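Local coordinates for protein putative ribose operon repressor (Burkholderia thailandensis, PDB 3EGC) that probably represses transcription as a LacI-family DNA-binding regulator, with a sugar-binding-type domain that may sense a small effector, at residues A[106-111]-A[267-272]; A[221-226]-A[236-241]. All coordinates share one frame; numbering follows the deposited sequence.

Contact 1: A[106-111]-A[267-272]; sequences LSENVR and LQTRFV
Ser107 and Leu267 form a parallel beta bridge, with CA atoms 4.8 Å apart. Leu267 is gripped on both sides of Ser107. Leu267 N donates to Leu106 O at 2.8 Å. Leu267 O accepts Glu108 N at 3.1 Å. The bridge is one residue long. Beyond it, the side chain of Glu108 takes over. CG stands between the backbone N and the carbonyl carbon (chi1 65°), and the extended chain then crosses to Gln268 and Thr269. Glu108 OE2 accepts Thr269 N at 2.9 Å. The N-H comes from above the carboxylate, 48° out of its plane. Thr269 OG1 adds a weak bond to the same Glu108 OE2 at 3.5 Å. Thr269 CG2 packs against Glu108 CG at 3.7 Å and reaches Ser107 CB at 3.9 Å.

The next shell helps to hold these groups. Arg111 NH2 lies 2.8 Å from Glu108 OE1, but that oxygen is well out of the guanidinium plane, so the link is one of charges only. This charge probably favours an ionised Glu108. Ser107 OG is hydrogen-bonded to Gln239 OE1, and Ser107 O accepts from Arg266. Pro240 and Ile244 pack on Ser107 and Leu267.

Glu108 occupies the N-cap position of helix 109-122 and centres an inverse gamma turn. Strand 103-107 passes through this turn into helix 109-122, beside strand 264-272. Contact 1 joins two of the three chain crossings that make the hinge between the lobes in the periplasmic binding protein fold of LacI-type repressors.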
loop_
_atom_site.group_PDB
_atom_site.type_symbol
_atom_site.label_atom_id
_atom_site.label_comp_id
_atom_site.label_asym_id
_atom_site.label_seq_id
_atom_site.Cartn_x
_atom_site.Cartn_y
_atom_site.Cartn_z
ATOM N N LEU A 106 -12.163 10.676 11.295
ATOM C CA LEU A 106 -12.578 9.314 11.324
ATOM C C LEU A 106 -13.561 8.984 10.158
ATOM O O LEU A 106 -14.105 9.859 9.545
ATOM C CB LEU A 106 -13.276 9.083 12.667
ATOM C CG LEU A 106 -12.549 9.644 13.903
ATOM C CD1 LEU A 106 -13.479 9.537 15.191
ATOM C CD2 LEU A 106 -11.199 8.939 14.133
ATOM N N SER A 107 -13.797 7.709 9.899
ATOM C CA SER A 107 -14.856 7.310 8.947
ATOM C C SER A 107 -16.186 7.109 9.644
ATOM O O SER A 107 -16.224 6.953 10.877
ATOM C CB SER A 107 -14.504 6.011 8.214
ATOM O OG SER A 107 -13.371 6.204 7.387
ATOM N N GLU A 108 -17.262 7.081 8.857
ATOM C CA GLU A 108 -18.574 6.669 9.400
ATOM C C GLU A 108 -18.729 5.134 9.532
ATOM O O GLU A 108 -19.509 4.471 8.802
ATOM C CB GLU A 108 -19.751 7.333 8.655
ATOM C CG GLU A 108 -19.881 6.912 7.177
ATOM C CD GLU A 108 -20.785 7.840 6.357
ATOM O OE1 GLU A 108 -21.349 8.812 6.927
ATOM O OE2 GLU A 108 -20.930 7.578 5.146
ATOM N N ASN A 109 -17.991 4.565 10.473
ATOM C CA ASN A 109 -17.927 3.092 10.593
ATOM C C ASN A 109 -19.242 2.354 10.879
ATOM O O ASN A 109 -19.582 1.409 10.159
ATOM C CB ASN A 109 -16.888 2.677 11.604
ATOM C CG ASN A 109 -15.484 3.226 11.274
ATOM O OD1 ASN A 109 -14.933 2.934 10.216
ATOM N ND2 ASN A 109 -14.891 3.944 12.219
ATOM N N VAL A 110 -19.971 2.762 11.914
ATOM C CA VAL A 110 -21.309 2.210 12.162
ATOM C C VAL A 110 -22.167 2.200 10.865
ATOM O O VAL A 110 -22.589 1.158 10.381
ATOM C CB VAL A 110 -22.089 3.033 13.278
ATOM C CG1 VAL A 110 -23.343 2.276 13.730
ATOM C CG2 VAL A 110 -21.249 3.329 14.456
ATOM N N ARG A 111 -22.429 3.380 10.306
ATOM C CA ARG A 111 -23.251 3.464 9.093
ATOM C C ARG A 111 -22.835 2.504 7.919
ATOM O O ARG A 111 -23.672 1.807 7.323
ATOM C CB ARG A 111 -23.289 4.868 8.574
ATOM C CG ARG A 111 -24.408 5.117 7.625
ATOM C CD ARG A 111 -24.273 6.546 7.042
ATOM N NE ARG A 111 -24.643 7.561 8.027
ATOM C CZ ARG A 111 -24.553 8.867 7.828
ATOM N NH1 ARG A 111 -24.914 9.703 8.795
ATOM N NH2 ARG A 111 -24.069 9.331 6.682
ATOM N N LEU A 267 -16.165 11.234 8.209
ATOM C CA LEU A 267 -16.218 11.300 6.742
ATOM C C LEU A 267 -17.072 10.189 6.058
ATOM O O LEU A 267 -17.055 9.036 6.437
ATOM C CB LEU A 267 -14.818 11.253 6.180
ATOM C CG LEU A 267 -14.152 12.566 5.790
ATOM C CD1 LEU A 267 -14.669 13.842 6.554
ATOM C CD2 LEU A 267 -12.599 12.487 5.705
ATOM N N GLN A 268 -17.813 10.570 5.037
ATOM C CA GLN A 268 -18.659 9.664 4.307
ATOM C C GLN A 268 -17.887 8.516 3.612
ATOM O O GLN A 268 -16.850 8.715 2.930
ATOM C CB GLN A 268 -19.476 10.485 3.286
ATOM C CG GLN A 268 -19.933 9.787 1.953
ATOM C CD GLN A 268 -20.490 10.829 0.915
ATOM O OE1 GLN A 268 -19.759 11.471 0.163
ATOM N NE2 GLN A 268 -21.777 11.008 0.918
ATOM N N THR A 269 -18.395 7.324 3.808
ATOM C CA THR A 269 -17.955 6.146 3.156
ATOM C C THR A 269 -19.021 5.787 2.096
ATOM O O THR A 269 -20.187 6.223 2.149
ATOM C CB THR A 269 -17.879 4.976 4.164
ATOM O OG1 THR A 269 -19.179 4.641 4.637
ATOM C CG2 THR A 269 -17.074 5.365 5.315
ATOM N N ARG A 270 -18.643 4.969 1.147
ATOM C CA ARG A 270 -19.599 4.589 0.183
ATOM C C ARG A 270 -19.566 3.082 -0.065
ATOM O O ARG A 270 -18.521 2.451 -0.095
ATOM C CB ARG A 270 -19.461 5.407 -1.098
ATOM C CG ARG A 270 -18.842 4.697 -2.217
ATOM C CD ARG A 270 -18.620 5.628 -3.367
ATOM N NE ARG A 270 -18.642 4.913 -4.614
ATOM C CZ ARG A 270 -17.562 4.511 -5.268
ATOM N NH1 ARG A 270 -16.362 4.758 -4.791
ATOM N NH2 ARG A 270 -17.699 3.861 -6.402
ATOM N N PHE A 271 -20.755 2.530 -0.223
ATOM C CA PHE A 271 -20.901 1.093 -0.442
ATOM C C PHE A 271 -20.754 0.788 -1.933
ATOM O O PHE A 271 -21.409 1.404 -2.779
ATOM C CB PHE A 271 -22.261 0.614 0.081
ATOM C CG PHE A 271 -22.383 -0.871 0.147
ATOM C CD1 PHE A 271 -23.470 -1.507 -0.426
ATOM C CD2 PHE A 271 -21.414 -1.636 0.771
ATOM C CE1 PHE A 271 -23.588 -2.899 -0.386
ATOM C CE2 PHE A 271 -21.540 -2.992 0.856
ATOM C CZ PHE A 271 -22.641 -3.643 0.265
ATOM N N VAL A 272 -19.858 -0.137 -2.257
ATOM C CA VAL A 272 -19.605 -0.469 -3.659
ATOM C C VAL A 272 -19.916 -1.932 -3.862
ATOM O O VAL A 272 -19.285 -2.798 -3.236
ATOM C CB VAL A 272 -18.125 -0.200 -4.017
ATOM C CG1 VAL A 272 -17.798 -0.568 -5.486
ATOM C CG2 VAL A 272 -17.755 1.279 -3.677
#

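Contact 2: A[221-226]-A[236-241]; sequences FDNLPW and VVEQPT
Phe221 and Val237 make a parallel beta bridge in the C-terminal lobe of the LacI-type periplasmic binding protein fold. Strand 217-221 ends here, beside the strand 236-238 that leads through Gln239 and Pro240 to helix 241-257. Asp222 N donates to Val237 O at 2.8 Å.

The side chains of the bridged pair meet on one face of the sheet. Val237 CG1 lies over a face of the Phe221 ring in a CH-pi contact, although the carbons are modelled too close for the distance to be trusted. Val237 CG2 approaches ring atom CE1 of Phe221 at 3.7 Å. Gln239 CG sits at the ring edge.

Past the bridge, side chains and a water join the segments. Gln239 NE2 donates to Asp222 OD1 at 2.9 Å, on the syn side of the carboxylate and nearly in the amide plane. Gln239 OE1 is bonded to Ser107 OG, which fixes the rotation of that amide, and Asp222 OD2 accepts from His195 N, so both carboxylate oxygens are held. Arg143 makes a cation-pi contact with the Phe221 ring, and Arg270 forms a salt bridge with Glu238 OE1. Water 1 accepts Asn223 N at 3.2 Å and Gln239 N at 3.1 Å, bridging the two backbones.

With CG anti to the backbone N (chi1 -176°), Asn223 carries its amide to the carboxylate of Glu238, crossing that side chain obliquely. Asn223 ND2 donates to the anti lone pair of Glu238 OE2 at 2.7 Å, the two planes being only 19° apart.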
loop_
_atom_site.group_PDB
_atom_site.type_symbol
_atom_site.label_atom_id
_atom_site.label_comp_id
_atom_site.label_asym_id
_atom_site.label_seq_id
_atom_site.Cartn_x
_atom_site.Cartn_y
_atom_site.Cartn_z
ATOM N N PHE A 221 -14.716 -3.833 4.525
ATOM C CA PHE A 221 -14.242 -2.454 4.395
ATOM C C PHE A 221 -12.970 -2.385 3.518
ATOM O O PHE A 221 -12.233 -3.354 3.414
ATOM C CB PHE A 221 -13.908 -1.810 5.752
ATOM C CG PHE A 221 -15.122 -1.280 6.507
ATOM C CD1 PHE A 221 -15.210 0.063 6.798
ATOM C CD2 PHE A 221 -16.119 -2.143 6.989
ATOM C CE1 PHE A 221 -16.271 0.576 7.519
ATOM C CE2 PHE A 221 -17.203 -1.653 7.708
ATOM C CZ PHE A 221 -17.299 -0.303 7.985
ATOM N N ASP A 222 -12.734 -1.212 2.913
ATOM C CA ASP A 222 -11.606 -1.013 2.020
ATOM C C ASP A 222 -11.883 -1.520 0.609
ATOM O O ASP A 222 -12.229 -2.697 0.391
ATOM C CB ASP A 222 -10.350 -1.650 2.586
ATOM C CG ASP A 222 -10.003 -1.112 3.943
ATOM O OD1 ASP A 222 -10.239 0.130 4.161
ATOM O OD2 ASP A 222 -9.570 -1.931 4.776
ATOM N N ASN A 223 -11.672 -0.644 -0.357
ATOM C CA ASN A 223 -11.983 -0.951 -1.738
ATOM C C ASN A 223 -10.702 -1.241 -2.502
ATOM O O ASN A 223 -10.055 -0.328 -3.009
ATOM C CB ASN A 223 -12.707 0.260 -2.380
ATOM C CG ASN A 223 -13.148 -0.006 -3.779
ATOM O OD1 ASN A 223 -13.001 -1.131 -4.283
ATOM N ND2 ASN A 223 -13.768 0.998 -4.410
ATOM N N LEU A 224 -10.325 -2.510 -2.566
ATOM C CA LEU A 224 -9.153 -2.933 -3.272
ATOM C C LEU A 224 -9.576 -3.562 -4.613
ATOM O O LEU A 224 -10.492 -4.363 -4.644
ATOM C CB LEU A 224 -8.434 -3.972 -2.398
ATOM C CG LEU A 224 -7.553 -3.631 -1.143
ATOM C CD1 LEU A 224 -6.133 -3.351 -1.534
ATOM C CD2 LEU A 224 -8.089 -2.417 -0.335
ATOM N N PRO A 225 -8.898 -3.212 -5.712
ATOM C CA PRO A 225 -9.174 -3.783 -7.045
ATOM C C PRO A 225 -9.328 -5.314 -7.069
ATOM O O PRO A 225 -10.253 -5.798 -7.660
ATOM C CB PRO A 225 -7.965 -3.319 -7.903
ATOM C CG PRO A 225 -7.614 -1.884 -7.217
ATOM C CD PRO A 225 -7.804 -2.212 -5.719
ATOM N N TRP A 226 -8.474 -6.060 -6.391
ATOM C CA TRP A 226 -8.615 -7.507 -6.391
ATOM C C TRP A 226 -9.986 -8.013 -5.938
ATOM O O TRP A 226 -10.440 -9.001 -6.412
ATOM C CB TRP A 226 -7.463 -8.201 -5.669
ATOM C CG TRP A 226 -7.447 -8.029 -4.190
ATOM C CD1 TRP A 226 -6.705 -7.112 -3.464
ATOM C CD2 TRP A 226 -8.205 -8.795 -3.215
ATOM N NE1 TRP A 226 -6.970 -7.262 -2.135
ATOM C CE2 TRP A 226 -7.870 -8.284 -1.941
ATOM C CE3 TRP A 226 -9.066 -9.901 -3.307
ATOM C CZ2 TRP A 226 -8.370 -8.812 -0.768
ATOM C CZ3 TRP A 226 -9.582 -10.441 -2.138
ATOM C CH2 TRP A 226 -9.253 -9.881 -0.876
ATOM N N VAL A 236 -17.809 -3.903 -1.017
ATOM C CA VAL A 236 -16.915 -3.229 -0.118
ATOM C C VAL A 236 -17.442 -1.932 0.357
ATOM O O VAL A 236 -18.085 -1.232 -0.376
ATOM C CB VAL A 236 -15.556 -2.876 -0.771
ATOM C CG1 VAL A 236 -14.445 -3.468 0.061
ATOM C CG2 VAL A 236 -15.517 -3.360 -2.164
ATOM N N VAL A 237 -17.142 -1.600 1.595
ATOM C CA VAL A 237 -17.335 -0.243 2.031
ATOM C C VAL A 237 -16.045 0.548 1.808
ATOM O O VAL A 237 -15.021 0.336 2.490
ATOM C CB VAL A 237 -17.981 -0.116 3.456
ATOM C CG1 VAL A 237 -17.654 -1.263 4.325
ATOM C CG2 VAL A 237 -17.642 1.265 4.121
ATOM N N GLU A 238 -16.088 1.405 0.800
ATOM C CA GLU A 238 -14.957 2.232 0.481
ATOM C C GLU A 238 -14.794 3.331 1.496
ATOM O O GLU A 238 -15.750 4.018 1.826
ATOM C CB GLU A 238 -15.090 2.823 -0.929
ATOM C CG GLU A 238 -13.949 3.731 -1.341
ATOM C CD GLU A 238 -14.175 4.321 -2.692
ATOM O OE1 GLU A 238 -14.551 5.529 -2.773
ATOM O OE2 GLU A 238 -13.994 3.565 -3.682
ATOM N N GLN A 239 -13.567 3.487 1.984
ATOM C CA GLN A 239 -13.238 4.583 2.887
ATOM C C GLN A 239 -12.614 5.700 2.068
ATOM O O GLN A 239 -11.863 5.388 1.144
ATOM C CB GLN A 239 -12.300 4.112 3.983
ATOM C CG GLN A 239 -12.950 3.161 4.923
ATOM C CD GLN A 239 -12.115 2.961 6.198
ATOM O OE1 GLN A 239 -12.222 3.744 7.151
ATOM N NE2 GLN A 239 -11.255 1.936 6.192
ATOM N N PRO A 240 -12.898 6.985 2.415
ATOM C CA PRO A 240 -12.269 8.130 1.738
ATOM C C PRO A 240 -10.820 8.385 2.253
ATOM O O PRO A 240 -10.500 9.433 2.830
ATOM C CB PRO A 240 -13.201 9.297 2.117
ATOM C CG PRO A 240 -13.647 8.939 3.525
ATOM C CD PRO A 240 -13.656 7.408 3.603
ATOM N N THR A 241 -9.947 7.437 2.008
ATOM C CA THR A 241 -8.587 7.473 2.608
ATOM C C THR A 241 -7.802 8.719 2.352
ATOM O O THR A 241 -7.247 9.299 3.275
ATOM C CB THR A 241 -7.718 6.299 2.113
ATOM O OG1 THR A 241 -7.718 6.267 0.653
ATOM C CG2 THR A 241 -8.261 5.020 2.607
HETATM O O HOH W 1 -10.996 2.254 0.770
#

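Overall arrangement
From the N terminus, strand 103-107 and the start of helix 109-122 come first. They wait 155 residues for their partner 267-272, so contact 1 closes a long loop. Contact 2 lies wholly within that loop and closes a short one, of nine residues, between 221-226 and 236-241. The two do not cross. Their centres are about 10 Å apart, and they join in one mixed sheet, where strand 264-272 runs antiparallel to strand 236-238. Val272 N probably donates a hydrogen bond to Val236 O at 2.8 Å. Together they tie the crossing strands between the two lobes to the end of strand 217-221.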